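Local coordinates for VapB family protein (Caulobacter crescentus, PDB 5K8J) that serves as the antitoxin of the VapBC1 toxin-antitoxin pair, inhibiting its PIN-domain ribonuclease partner VapC and probably binding DNA through its dimeric N-terminal domain, at residues 35-40 with 46-51. Numbering follows the deposited sequence.
Sequences VELTLI and LTIYPS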
loop_
_atom_site.group_PDB
_atom_site.type_symbol
_atom_site.label_atom_id
_atom_site.label_comp_id
_atom_site.label_asym_id
_atom_site.label_seq_id
_atom_site.Cartn_x
_atom_site.Cartn_y
_atom_site.Cartn_z
ATOM N N VAL A 35 -26.514 -2.518 10.321
ATOM C CA VAL A 35 -26.485 -1.299 9.521
ATOM C C VAL A 35 -27.138 -1.583 8.176
ATOM O O VAL A 35 -26.645 -2.402 7.393
ATOM C CB VAL A 35 -25.052 -0.793 9.335
ATOM C CG1 VAL A 35 -25.062 0.545 8.625
ATOM C CG2 VAL A 35 -24.349 -0.697 10.685
ATOM N N GLU A 36 -28.256 -0.919 7.911
ATOM C CA GLU A 36 -28.804 -0.912 6.564
ATOM C C GLU A 36 -27.851 -0.158 5.647
ATOM O O GLU A 36 -27.355 0.914 6.005
ATOM C CB GLU A 36 -30.183 -0.267 6.553
ATOM C CG GLU A 36 -30.878 -0.366 5.206
ATOM C CD GLU A 36 -32.380 -0.327 5.341
ATOM O OE1 GLU A 36 -32.872 0.363 6.261
ATOM O OE2 GLU A 36 -33.063 -0.998 4.540
ATOM N N LEU A 37 -27.567 -0.747 4.487
ATOM C CA LEU A 37 -26.635 -0.183 3.522
ATOM C C LEU A 37 -27.368 0.167 2.243
ATOM O O LEU A 37 -28.339 -0.496 1.849
ATOM C CB LEU A 37 -25.509 -1.163 3.178
ATOM C CG LEU A 37 -24.711 -1.657 4.387
ATOM C CD1 LEU A 37 -23.749 -2.749 3.971
ATOM C CD2 LEU A 37 -23.980 -0.548 5.024
ATOM N N THR A 38 -26.881 1.222 1.609
ATOM C CA THR A 38 -27.223 1.570 0.246
ATOM C C THR A 38 -26.080 1.116 -0.666
ATOM O O THR A 38 -24.905 1.351 -0.365
ATOM C CB THR A 38 -27.448 3.080 0.134
ATOM O OG1 THR A 38 -28.661 3.427 0.825
ATOM C CG2 THR A 38 -27.573 3.488 -1.305
ATOM N N LEU A 39 -26.432 0.455 -1.758
ATOM C CA LEU A 39 -25.493 -0.085 -2.735
ATOM C C LEU A 39 -25.843 0.519 -4.084
ATOM O O LEU A 39 -26.954 0.328 -4.581
ATOM C CB LEU A 39 -25.587 -1.609 -2.812
ATOM C CG LEU A 39 -25.269 -2.378 -1.526
ATOM C CD1 LEU A 39 -26.497 -2.516 -0.662
ATOM C CD2 LEU A 39 -24.728 -3.756 -1.903
ATOM N N ILE A 40 -24.898 1.229 -4.685
ATOM C CA ILE A 40 -25.157 1.888 -5.956
ATOM C C ILE A 40 -24.037 1.572 -6.929
ATOM O O ILE A 40 -22.859 1.804 -6.621
ATOM C CB ILE A 40 -25.291 3.414 -5.800
ATOM C CG1 ILE A 40 -26.336 3.756 -4.744
ATOM C CG2 ILE A 40 -25.697 4.025 -7.142
ATOM C CD1 ILE A 40 -26.459 5.261 -4.459
ATOM N N LEU A 46 -18.935 -0.011 -7.735
ATOM C CA LEU A 46 -19.983 -0.182 -6.745
ATOM C C LEU A 46 -19.637 0.634 -5.514
ATOM O O LEU A 46 -18.520 0.538 -4.998
ATOM C CB LEU A 46 -20.107 -1.661 -6.386
ATOM C CG LEU A 46 -21.141 -2.048 -5.344
ATOM C CD1 LEU A 46 -22.531 -1.781 -5.872
ATOM C CD2 LEU A 46 -20.944 -3.544 -5.030
ATOM N N THR A 47 -20.585 1.461 -5.050
ATOM C CA THR A 47 -20.384 2.324 -3.893
ATOM C C THR A 47 -21.393 1.927 -2.821
ATOM O O THR A 47 -22.592 1.827 -3.109
ATOM C CB THR A 47 -20.561 3.795 -4.277
ATOM O OG1 THR A 47 -19.620 4.149 -5.288
ATOM C CG2 THR A 47 -20.337 4.703 -3.082
ATOM N N ILE A 48 -20.906 1.704 -1.604
ATOM C CA ILE A 48 -21.707 1.147 -0.511
ATOM C C ILE A 48 -21.525 2.031 0.718
ATOM O O ILE A 48 -20.396 2.405 1.051
ATOM C CB ILE A 48 -21.270 -0.306 -0.218
ATOM C CG1 ILE A 48 -21.423 -1.163 -1.475
ATOM C CG2 ILE A 48 -22.089 -0.897 0.924
ATOM C CD1 ILE A 48 -20.941 -2.609 -1.307
ATOM N N TYR A 49 -22.629 2.436 1.352
ATOM C CA TYR A 49 -22.540 3.325 2.506
ATOM C C TYR A 49 -23.805 3.156 3.340
ATOM O O TYR A 49 -24.793 2.576 2.875
ATOM C CB TYR A 49 -22.345 4.795 2.082
ATOM C CG TYR A 49 -23.401 5.345 1.185
ATOM C CD1 TYR A 49 -24.543 5.945 1.723
ATOM C CD2 TYR A 49 -23.295 5.259 -0.188
ATOM C CE1 TYR A 49 -25.553 6.434 0.911
ATOM C CE2 TYR A 49 -24.308 5.754 -1.017
ATOM C CZ TYR A 49 -25.420 6.350 -0.453
ATOM O OH TYR A 49 -26.429 6.843 -1.246
ATOM N N PRO A 50 -23.809 3.659 4.573
ATOM C CA PRO A 50 -24.977 3.458 5.446
ATOM C C PRO A 50 -26.182 4.228 4.931
ATOM O O PRO A 50 -26.080 5.412 4.603
ATOM C CB PRO A 50 -24.502 4.003 6.796
ATOM C CG PRO A 50 -23.032 3.880 6.747
ATOM C CD PRO A 50 -22.663 4.199 5.323
ATOM N N SER A 51 -27.328 3.548 4.862
ATOM C CA SER A 51 -28.575 4.199 4.476
ATOM C C SER A 51 -29.029 5.141 5.591
ATOM O O SER A 51 -29.350 4.692 6.697
ATOM C CB SER A 51 -29.658 3.156 4.205
ATOM O OG SER A 51 -29.273 2.255 3.192
HETATM O O HOH W 1 -28.054 2.682 8.080
HETATM O O HOH W 2 -20.325 3.862 -7.846
#
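Thr38 lies against one face of the Tyr49 ring. Its CB sits 4.1 Å from the ring centroid, 21° off the normal, a CH-pi contact displaced from the ring centre. Tyr49 has chi1 57°, which sets CG between the backbone N and the carbonyl carbon and swings the ring back over the neighbouring strand. There Thr38 CG2 reaches Tyr49 OH at 3.5 Å, and Ile40 CD1 meets the ring at its edge. Thr38 OG1, beside its own backbone N, hydrogen-bonds Ser51 OG at 2.7 Å; the direction of this bond is not settled. On the other face of the sheet Leu39 and Ile48 run side by side, with Leu39 CD2 4.0 Å from Ile48 CD1.

Antiparallel backbone bonds fix the register of the two strands. Thr38 and Tyr49 form one hydrogen-bonded pair, Ile40 and Thr47 the next. Thr38 N donates to Tyr49 O at 2.8 Å, and Tyr49 N returns a bond to Thr38 O. Beyond Pro50, Ser51 N bonds Glu36 O at 2.9 Å from above the carbonyl plane. A water also donates to Glu36 O and bridges it to Ser51 O.

The contact joins the two strands, 37-42 and 45-50, of a beta hairpin. Phe31 of the same chain packs on Leu37, Ile48 and Pro50. A strand of the second VapB subunit extends the sheet across the interface, while VapC packs on Ile40, Thr47 and Tyr49. Helix 55-64 follows strand 45-50.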